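Putative glucarate dehydratase (Pseudomonas fluorescens, PDB 4IT1) probably catalyses the magnesium-dependent dehydration of D-glucarate to 5-dehydro-4-deoxy-D-glucarate, as a member of the enolase superfamily. Local coordinates at residues M23-T29 and I56-N62; I196-A201 and A230-F235; L250-I254 and E279-T284. One frame throughout, in Å; residues are numbered along the deposited sequence.

From the N terminus, contact 1 comes first: Met23-Thr29 pairs with Ile56-Asn62, closing a loop of 26 residues within the three-stranded sheet of the N-terminal domain. The chain then passes into the barrel domain. There contact 2 packs helix 193-207 on helix 221-234, closing a loop that contains strand 212-215, and contact 3 packs helix 250-260 on helix 274-284, closing a loop that holds strand 266-268. The three loops follow one another in series, and none nests in or crosses another. Contacts 2 and 3 lie on the barrel's helical layer with centres about 27 Å apart; contact 1 is on the opposite side of the chain's centre, its centre about 47 and 51 Å from theirs.

Contact 1. Residues M23-T29 and I56-N62; sequences MKITRVT and IEIESDN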
loop_
_atom_site.group_PDB
_atom_site.type_symbol
_atom_site.label_atom_id
_atom_site.label_comp_id
_atom_site.label_asym_id
_atom_site.label_seq_id
_atom_site.Cartn_x
_atom_site.Cartn_y
_atom_site.Cartn_z
ATOM N N MET A 23 -13.438 -10.984 -18.547
ATOM C CA MET A 23 -12.473 -12.061 -18.787
ATOM C C MET A 23 -12.431 -12.987 -17.567
ATOM O O MET A 23 -12.494 -12.512 -16.430
ATOM C CB MET A 23 -11.094 -11.473 -19.067
ATOM C CG MET A 23 -9.973 -12.482 -19.263
ATOM S SD MET A 23 -8.408 -11.615 -19.054
ATOM C CE MET A 23 -7.189 -12.871 -19.412
ATOM N N LYS A 24 -12.328 -14.297 -17.804
ATOM C CA LYS A 24 -12.489 -15.290 -16.734
ATOM C C LYS A 24 -11.515 -16.467 -16.792
ATOM O O LYS A 24 -11.052 -16.852 -17.867
ATOM C CB LYS A 24 -13.942 -15.776 -16.675
ATOM C CG LYS A 24 -14.835 -14.849 -15.866
ATOM C CD LYS A 24 -16.282 -14.843 -16.320
ATOM C CE LYS A 24 -17.073 -13.847 -15.485
ATOM N NZ LYS A 24 -18.491 -13.730 -15.918
ATOM N N ILE A 25 -11.200 -17.012 -15.617
ATOM C CA ILE A 25 -10.272 -18.139 -15.490
ATOM C C ILE A 25 -10.974 -19.446 -15.836
ATOM O O ILE A 25 -12.091 -19.702 -15.378
ATOM C CB ILE A 25 -9.695 -18.251 -14.059
ATOM C CG1 ILE A 25 -8.984 -16.956 -13.656
ATOM C CG2 ILE A 25 -8.733 -19.432 -13.951
ATOM C CD1 ILE A 25 -8.779 -16.805 -12.162
ATOM N N THR A 26 -10.304 -20.272 -16.634
ATOM C CA THR A 26 -10.859 -21.563 -17.040
ATOM C C THR A 26 -10.082 -22.757 -16.479
ATOM O O THR A 26 -10.657 -23.823 -16.261
ATOM C CB THR A 26 -10.946 -21.695 -18.582
ATOM O OG1 THR A 26 -9.647 -21.504 -19.166
ATOM C CG2 THR A 26 -11.927 -20.679 -19.155
ATOM N N ARG A 27 -8.783 -22.561 -16.303
ATOM C CA ARG A 27 -7.866 -23.625 -15.927
ATOM C C ARG A 27 -6.915 -23.245 -14.779
ATOM O O ARG A 27 -6.392 -22.145 -14.746
ATOM C CB ARG A 27 -7.053 -24.011 -17.155
ATOM C CG ARG A 27 -6.684 -25.468 -17.247
ATOM C CD ARG A 27 -5.201 -25.648 -16.993
ATOM N NE ARG A 27 -4.413 -25.508 -18.209
ATOM C CZ ARG A 27 -3.675 -26.482 -18.726
ATOM N NH1 ARG A 27 -3.624 -27.665 -18.134
ATOM N NH2 ARG A 27 -2.985 -26.274 -19.836
ATOM N N VAL A 28 -6.685 -24.174 -13.858
ATOM C CA VAL A 28 -5.664 -24.009 -12.806
ATOM C C VAL A 28 -4.854 -25.294 -12.624
ATOM O O VAL A 28 -5.422 -26.378 -12.503
ATOM C CB VAL A 28 -6.277 -23.598 -11.446
ATOM C CG1 VAL A 28 -5.177 -23.327 -10.429
ATOM C CG2 VAL A 28 -7.166 -22.367 -11.584
ATOM N N THR A 29 -3.531 -25.169 -12.596
ATOM C CA THR A 29 -2.646 -26.327 -12.503
ATOM C C THR A 29 -1.524 -26.122 -11.478
ATOM O O THR A 29 -0.539 -25.418 -11.736
ATOM C CB THR A 29 -2.058 -26.712 -13.881
ATOM O OG1 THR A 29 -3.125 -26.967 -14.801
ATOM C CG2 THR A 29 -1.180 -27.958 -13.782
ATOM N N ILE A 56 2.514 -22.925 -10.271
ATOM C CA ILE A 56 1.114 -22.619 -10.555
ATOM C C ILE A 56 0.934 -22.155 -12.007
ATOM O O ILE A 56 1.654 -21.279 -12.481
ATOM C CB ILE A 56 0.565 -21.538 -9.589
ATOM C CG1 ILE A 56 0.637 -22.003 -8.127
ATOM C CG2 ILE A 56 -0.874 -21.182 -9.930
ATOM C CD1 ILE A 56 1.986 -21.808 -7.465
ATOM N N GLU A 57 -0.023 -22.764 -12.704
ATOM C CA GLU A 57 -0.433 -22.336 -14.043
ATOM C C GLU A 57 -1.875 -21.860 -14.009
ATOM O O GLU A 57 -2.753 -22.560 -13.512
ATOM C CB GLU A 57 -0.333 -23.492 -15.036
ATOM C CG GLU A 57 0.682 -23.308 -16.151
ATOM C CD GLU A 57 0.464 -24.267 -17.319
ATOM O OE1 GLU A 57 1.139 -24.094 -18.354
ATOM O OE2 GLU A 57 -0.378 -25.188 -17.214
ATOM N N ILE A 58 -2.114 -20.664 -14.532
ATOM C CA ILE A 58 -3.471 -20.161 -14.710
ATOM C C ILE A 58 -3.716 -19.961 -16.205
ATOM O O ILE A 58 -2.798 -19.621 -16.950
ATOM C CB ILE A 58 -3.703 -18.837 -13.945
ATOM C CG1 ILE A 58 -3.326 -18.985 -12.465
ATOM C CG2 ILE A 58 -5.138 -18.341 -14.103
ATOM C CD1 ILE A 58 -4.215 -19.913 -11.663
ATOM N N GLU A 59 -4.950 -20.198 -16.636
ATOM C CA GLU A 59 -5.338 -19.964 -18.017
ATOM C C GLU A 59 -6.709 -19.306 -18.044
ATOM O O GLU A 59 -7.567 -19.572 -17.191
ATOM C CB GLU A 59 -5.337 -21.270 -18.822
ATOM C CG GLU A 59 -5.331 -21.085 -20.336
ATOM C CD GLU A 59 -5.786 -22.325 -21.092
ATOM O OE1 GLU A 59 -4.984 -22.867 -21.885
ATOM O OE2 GLU A 59 -6.944 -22.758 -20.895
ATOM N N SER A 60 -6.896 -18.439 -19.031
ATOM C CA SER A 60 -8.121 -17.669 -19.185
ATOM C C SER A 60 -8.902 -18.134 -20.410
ATOM O O SER A 60 -8.354 -18.844 -21.260
ATOM C CB SER A 60 -7.762 -16.193 -19.325
ATOM O OG SER A 60 -6.681 -16.022 -20.234
ATOM N N ASP A 61 -10.169 -17.720 -20.501
ATOM C CA ASP A 61 -11.043 -18.067 -21.634
ATOM C C ASP A 61 -10.533 -17.589 -23.004
ATOM O O ASP A 61 -10.926 -18.132 -24.037
ATOM C CB ASP A 61 -12.484 -17.579 -21.394
ATOM C CG ASP A 61 -12.581 -16.070 -21.168
ATOM O OD1 ASP A 61 -11.613 -15.331 -21.461
ATOM O OD2 ASP A 61 -13.649 -15.618 -20.695
ATOM N N ASN A 62 -9.665 -16.578 -22.995
ATOM C CA ASN A 62 -9.066 -16.031 -24.214
ATOM C C ASN A 62 -7.603 -16.441 -24.429
ATOM O O ASN A 62 -6.857 -15.766 -25.145
ATOM C CB ASN A 62 -9.234 -14.500 -24.278
ATOM C CG ASN A 62 -8.802 -13.791 -22.998
ATOM O OD1 ASN A 62 -9.173 -12.640 -22.768
ATOM N ND2 ASN A 62 -8.020 -14.466 -22.164
#
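A classic beta bulge, in which Thr26 and Arg27 both face Glu59, interrupts the antiparallel pairing of two strands in the three-stranded sheet of the N-terminal domain. Glu59 O takes the N-H of Thr26 at 2.9 Å in a nearly straight bond (167°) and, weakly, that of Arg27 (N to O 3.3 Å). The extra residue shifts the register by one. Beyond it Thr29 and Glu57 form a hydrogen-bonded pair, while past the strand end Asp61 N binds Lys24 O at 2.9 Å.

On one face Val28 and Ile58 lie side by side. With chi2 at -67°, Ile58 turns CD1 to both methyls of Val28, 3.8 Å from CG1, and its CG2 sits 3.8 Å from CG2 of Ile25. Branched apolar residues suit this face because helix 128-148 covers it, Phe140 touching Ile25 and Ala139 Ile58. Met23 reaches in with an extended chain, its CE 3.3 Å from Ser60 OG, a hydroxyl hydrogen-bonded to Tyr64 O.

The other face carries exposed Arg27, partly exposed Thr29 and Glu59, and Glu57, buried against Leu67 and Leu406 with Arg27 as a nearby opposite charge. Arg27 bends at chi2 and chi3 to bring one face of its guanidinium to OE2 of Glu57, the planes turned 55° apart. This long salt bridge rests on charge alone, OE2 of Glu57 lying 3.9 Å from NH2 of Arg27, over the guanidinium's centre.

Contact 2. Residues I196-A201 and A230-F235; sequences IVAQAA and ALKKAF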
loop_
_atom_site.group_PDB
_atom_site.type_symbol
_atom_site.label_atom_id
_atom_site.label_comp_id
_atom_site.label_asym_id
_atom_site.label_seq_id
_atom_site.Cartn_x
_atom_site.Cartn_y
_atom_site.Cartn_z
ATOM N N ILE A 196 35.814 -20.335 1.028
ATOM C CA ILE A 196 34.720 -19.360 0.934
ATOM C C ILE A 196 35.069 -18.235 -0.045
ATOM O O ILE A 196 34.267 -17.906 -0.928
ATOM C CB ILE A 196 34.292 -18.825 2.334
ATOM C CG1 ILE A 196 33.175 -19.701 2.923
ATOM C CG2 ILE A 196 33.802 -17.383 2.273
ATOM C CD1 ILE A 196 31.859 -19.653 2.161
ATOM N N VAL A 197 36.272 -17.674 0.108
ATOM C CA VAL A 197 36.803 -16.666 -0.821
ATOM C C VAL A 197 36.686 -17.179 -2.256
ATOM O O VAL A 197 36.133 -16.502 -3.128
ATOM C CB VAL A 197 38.264 -16.285 -0.475
ATOM C CG1 VAL A 197 38.946 -15.577 -1.641
ATOM C CG2 VAL A 197 38.307 -15.410 0.773
ATOM N N ALA A 198 37.172 -18.399 -2.467
ATOM C CA ALA A 198 37.071 -19.092 -3.747
ATOM C C ALA A 198 35.621 -19.253 -4.216
ATOM O O ALA A 198 35.335 -19.108 -5.406
ATOM C CB ALA A 198 37.751 -20.445 -3.652
ATOM N N GLN A 199 34.712 -19.543 -3.286
ATOM C CA GLN A 199 33.300 -19.734 -3.632
ATOM C C GLN A 199 32.672 -18.425 -4.127
ATOM O O GLN A 199 31.896 -18.416 -5.091
ATOM C CB GLN A 199 32.515 -20.304 -2.441
ATOM C CG GLN A 199 31.059 -20.632 -2.759
ATOM C CD GLN A 199 30.204 -20.850 -1.517
ATOM O OE1 GLN A 199 29.252 -20.105 -1.264
ATOM N NE2 GLN A 199 30.535 -21.877 -0.740
ATOM N N ALA A 200 33.013 -17.325 -3.459
ATOM C CA ALA A 200 32.556 -15.992 -3.861
ATOM C C ALA A 200 33.117 -15.612 -5.228
ATOM O O ALA A 200 32.372 -15.183 -6.118
ATOM C CB ALA A 200 32.943 -14.953 -2.816
ATOM N N ALA A 201 34.430 -15.784 -5.383
ATOM C CA ALA A 201 35.108 -15.536 -6.654
ATOM C C ALA A 201 34.360 -16.201 -7.805
ATOM O O ALA A 201 34.069 -15.550 -8.814
ATOM C CB ALA A 201 36.551 -16.017 -6.598
ATOM N N ALA A 230 38.825 -12.211 5.510
ATOM C CA ALA A 230 39.414 -12.733 4.283
ATOM C C ALA A 230 38.635 -12.290 3.038
ATOM O O ALA A 230 39.235 -11.985 2.004
ATOM C CB ALA A 230 39.522 -14.248 4.351
ATOM N N LEU A 231 37.308 -12.243 3.145
ATOM C CA LEU A 231 36.459 -11.730 2.067
ATOM C C LEU A 231 36.638 -10.226 1.820
ATOM O O LEU A 231 36.573 -9.773 0.674
ATOM C CB LEU A 231 34.984 -12.024 2.350
ATOM C CG LEU A 231 34.444 -13.411 2.014
ATOM C CD1 LEU A 231 33.125 -13.642 2.738
ATOM C CD2 LEU A 231 34.267 -13.571 0.514
ATOM N N LYS A 232 36.839 -9.467 2.901
ATOM C CA LYS A 232 37.075 -8.019 2.832
ATOM C C LYS A 232 38.449 -7.745 2.218
ATOM O O LYS A 232 38.611 -6.824 1.409
ATOM C CB LYS A 232 36.986 -7.394 4.231
ATOM C CG LYS A 232 37.039 -5.874 4.272
ATOM C CD LYS A 232 37.477 -5.388 5.650
ATOM C CE LYS A 232 37.561 -3.869 5.737
ATOM N NZ LYS A 232 36.217 -3.218 5.798
ATOM N N LYS A 233 39.426 -8.556 2.621
ATOM C CA LYS A 233 40.772 -8.513 2.073
ATOM C C LYS A 233 40.749 -8.861 0.587
ATOM O O LYS A 233 41.322 -8.138 -0.228
ATOM C CB LYS A 233 41.684 -9.474 2.838
ATOM C CG LYS A 233 43.161 -9.328 2.515
ATOM C CD LYS A 233 43.992 -10.332 3.293
ATOM C CE LYS A 233 45.449 -10.284 2.860
ATOM N NZ LYS A 233 46.299 -11.198 3.668
ATOM N N ALA A 234 40.066 -9.950 0.240
ATOM C CA ALA A 234 39.988 -10.398 -1.149
ATOM C C ALA A 234 39.183 -9.452 -2.023
ATOM O O ALA A 234 39.474 -9.305 -3.210
ATOM C CB ALA A 234 39.418 -11.804 -1.235
ATOM N N PHE A 235 38.167 -8.823 -1.439
ATOM C CA PHE A 235 37.268 -7.943 -2.182
ATOM C C PHE A 235 37.028 -6.650 -1.406
ATOM O O PHE A 235 36.162 -6.609 -0.527
ATOM C CB PHE A 235 35.919 -8.623 -2.450
ATOM C CG PHE A 235 36.024 -10.012 -3.011
ATOM C CD1 PHE A 235 36.176 -10.217 -4.378
ATOM C CD2 PHE A 235 35.937 -11.120 -2.175
ATOM C CE1 PHE A 235 36.263 -11.497 -4.901
ATOM C CE2 PHE A 235 36.021 -12.405 -2.691
ATOM C CZ PHE A 235 36.181 -12.594 -4.055
#
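Ala230 O accepts the backbone N-H of Ala234, N to O 2.8 Å, and also meets CG2 of Val197 at 3.8 Å, so a methyl of one helix rests against the last turn of the next. These are consecutive outer helices of the enolase-superfamily beta/alpha barrel, crossing at -47° with short-segment axes 9.9 Å apart. Ala200, Ala230 and Ala234 suit the interface, being small enough for larger side chains to settle between the helices. Val197 divides its methyls: CG2 goes to Ala230, while CG1, anti to the backbone N (chi1 163°), touches Ala234 CB at 3.8 Å.

Deeper in, Leu231 spreads its branches, CD1 to Ile196 CG2 at 3.8 Å and CD2 to Ala200 CB. Leu170 of strand 163-170, in the barrel wall, touches Ile196, Ala200 and Leu231.

Phe235, the first residue to leave helical geometry, swings its ring back across the gap to Ala200 and Ala201; Tyr238 packs on it edge-to-face. Were Phe235 replaced by an alanine, Ala200 and Ala201 would probably lose the ring that packs on them, and Tyr238 its edge-to-face partner. The ring's far end, CZ, lies 4.0 Å from Val197 O, which approaches at the ring edge.

Contact 3. Residues L250-I254 and E279-T284; sequences LETSI and ELHKRT
The guanidinium of Arg283 has Ile254 over one face: CD1 of the isoleucine sits 3.5 Å from NH2, and the two side chains run nearly perpendicular to each other. Arginine suits this outer position on the enolase-superfamily beta/alpha barrel, because its flat group can cover an apolar methyl while keeping its charge near the surface. The chain bends at chi2 and chi3 to bring the group over Ile254. Glu251 is also near, its OE1 4.5 Å from NH2 of Arg283, beyond salt-bridge range but probably a favourable charge.

The other flat group, the carboxylate of Glu279, is not what touches; its aliphatic CG does, 3.5 Å from CD2 of Leu250, as the two side chains cross. Leu250 gets there with CG anti to the backbone N (chi1 -178°), and its other methyl, CD1, reaches the backbone of helix 274-284 at Leu280 N, 3.8 Å away.

Farther in, Leu280 fills the groove between the helices, whose short-segment axes are 10.5 Å apart and cross at -38°. Its CD1 meets CG1 of Ile254 at 3.8 Å, the two side chains running alongside in opposite senses, and also CB of Ser253. Serine is compact enough for this close approach. Leu280 also rests on Leu288 of strand 288-290 and on Pro270, packing the helix against the barrel wall; its side chain is about 10 Å from that of the magnesium ligand Glu268.

At the helix end Thr284, whose hydroxyl is also bonded by Leu286 N, turns OG1 back to Leu280 O at 2.8 Å, approaching from above the carbonyl plane.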
loop_
_atom_site.group_PDB
_atom_site.type_symbol
_atom_site.label_atom_id
_atom_site.label_comp_id
_atom_site.label_asym_id
_atom_site.label_seq_id
_atom_site.Cartn_x
_atom_site.Cartn_y
_atom_site.Cartn_z
ATOM N N LEU A 250 23.099 -12.419 22.797
ATOM C CA LEU A 250 23.407 -11.006 22.869
ATOM C C LEU A 250 24.911 -10.756 23.118
ATOM O O LEU A 250 25.529 -9.958 22.403
ATOM C CB LEU A 250 22.541 -10.363 23.953
ATOM C CG LEU A 250 22.609 -8.866 24.228
ATOM C CD1 LEU A 250 22.259 -8.056 22.987
ATOM C CD2 LEU A 250 21.682 -8.554 25.393
ATOM N N GLU A 251 25.486 -11.453 24.103
ATOM C CA GLU A 251 26.899 -11.274 24.489
ATOM C C GLU A 251 27.872 -11.653 23.373
ATOM O O GLU A 251 28.889 -10.982 23.175
ATOM C CB GLU A 251 27.240 -12.054 25.767
ATOM C CG GLU A 251 26.526 -11.592 27.040
ATOM C CD GLU A 251 26.829 -10.152 27.445
ATOM O OE1 GLU A 251 25.899 -9.468 27.928
ATOM O OE2 GLU A 251 27.986 -9.699 27.291
ATOM N N THR A 252 27.546 -12.729 22.660
ATOM C CA THR A 252 28.304 -13.183 21.502
ATOM C C THR A 252 28.224 -12.163 20.378
ATOM O O THR A 252 29.248 -11.769 19.816
ATOM C CB THR A 252 27.784 -14.547 21.002
ATOM O OG1 THR A 252 28.074 -15.546 21.985
ATOM C CG2 THR A 252 28.440 -14.949 19.684
ATOM N N SER A 253 27.002 -11.745 20.061
ATOM C CA SER A 253 26.750 -10.721 19.052
ATOM C C SER A 253 27.598 -9.481 19.322
ATOM O O SER A 253 28.191 -8.903 18.407
ATOM C CB SER A 253 25.260 -10.349 19.032
ATOM O OG SER A 253 24.479 -11.331 18.366
ATOM N N ILE A 254 27.651 -9.084 20.589
ATOM C CA ILE A 254 28.446 -7.943 21.000
ATOM C C ILE A 254 29.946 -8.189 20.804
ATOM O O ILE A 254 30.632 -7.324 20.259
ATOM C CB ILE A 254 28.104 -7.513 22.440
ATOM C CG1 ILE A 254 26.725 -6.841 22.448
ATOM C CG2 ILE A 254 29.167 -6.570 23.007
ATOM C CD1 ILE A 254 26.099 -6.727 23.821
ATOM N N GLU A 279 17.912 -4.506 21.905
ATOM C CA GLU A 279 18.930 -4.312 22.919
ATOM C C GLU A 279 20.296 -4.237 22.258
ATOM O O GLU A 279 21.113 -3.374 22.597
ATOM C CB GLU A 279 18.863 -5.435 23.954
ATOM C CG GLU A 279 20.000 -5.467 24.965
ATOM C CD GLU A 279 19.828 -4.502 26.123
ATOM O OE1 GLU A 279 20.648 -4.584 27.063
ATOM O OE2 GLU A 279 18.894 -3.666 26.106
ATOM N N LEU A 280 20.516 -5.119 21.287
ATOM C CA LEU A 280 21.757 -5.136 20.536
ATOM C C LEU A 280 21.992 -3.790 19.858
ATOM O O LEU A 280 23.090 -3.221 19.951
ATOM C CB LEU A 280 21.748 -6.260 19.495
ATOM C CG LEU A 280 23.023 -6.376 18.663
ATOM C CD1 LEU A 280 24.250 -6.576 19.559
ATOM C CD2 LEU A 280 22.869 -7.512 17.670
ATOM N N HIS A 281 20.960 -3.284 19.183
ATOM C CA HIS A 281 21.061 -1.995 18.526
ATOM C C HIS A 281 21.399 -0.891 19.530
ATOM O O HIS A 281 22.370 -0.176 19.341
ATOM C CB HIS A 281 19.797 -1.663 17.748
ATOM C CG HIS A 281 19.815 -0.298 17.141
ATOM N ND1 HIS A 281 20.529 0.000 15.999
ATOM C CD2 HIS A 281 19.218 0.855 17.525
ATOM C CE1 HIS A 281 20.359 1.275 15.698
ATOM N NE2 HIS A 281 19.573 1.818 16.612
ATOM N N LYS A 282 20.630 -0.792 20.615
ATOM C CA LYS A 282 20.880 0.225 21.639
ATOM C C LYS A 282 22.322 0.194 22.097
ATOM O O LYS A 282 22.962 1.233 22.229
ATOM C CB LYS A 282 19.952 0.039 22.844
ATOM C CG LYS A 282 18.616 0.749 22.706
ATOM C CD LYS A 282 17.562 0.148 23.622
ATOM C CE LYS A 282 16.162 0.459 23.113
ATOM N NZ LYS A 282 15.166 -0.572 23.520
ATOM N N ARG A 283 22.834 -1.012 22.313
ATOM C CA ARG A 283 24.146 -1.195 22.909
ATOM C C ARG A 283 25.298 -0.947 21.947
ATOM O O ARG A 283 26.424 -0.734 22.383
ATOM C CB ARG A 283 24.262 -2.599 23.508
ATOM C CG ARG A 283 23.510 -2.775 24.816
ATOM C CD ARG A 283 24.287 -3.670 25.760
ATOM N NE ARG A 283 25.670 -3.212 25.856
ATOM C CZ ARG A 283 26.659 -3.905 26.407
ATOM N NH1 ARG A 283 27.885 -3.391 26.430
ATOM N NH2 ARG A 283 26.425 -5.106 26.930
ATOM N N THR A 284 25.023 -0.987 20.648
ATOM C CA THR A 284 26.080 -0.875 19.641
ATOM C C THR A 284 25.854 0.257 18.633
ATOM O O THR A 284 26.812 0.832 18.119
ATOM C CB THR A 284 26.238 -2.176 18.837
ATOM O OG1 THR A 284 25.045 -2.412 18.079
ATOM C CG2 THR A 284 26.519 -3.369 19.755
#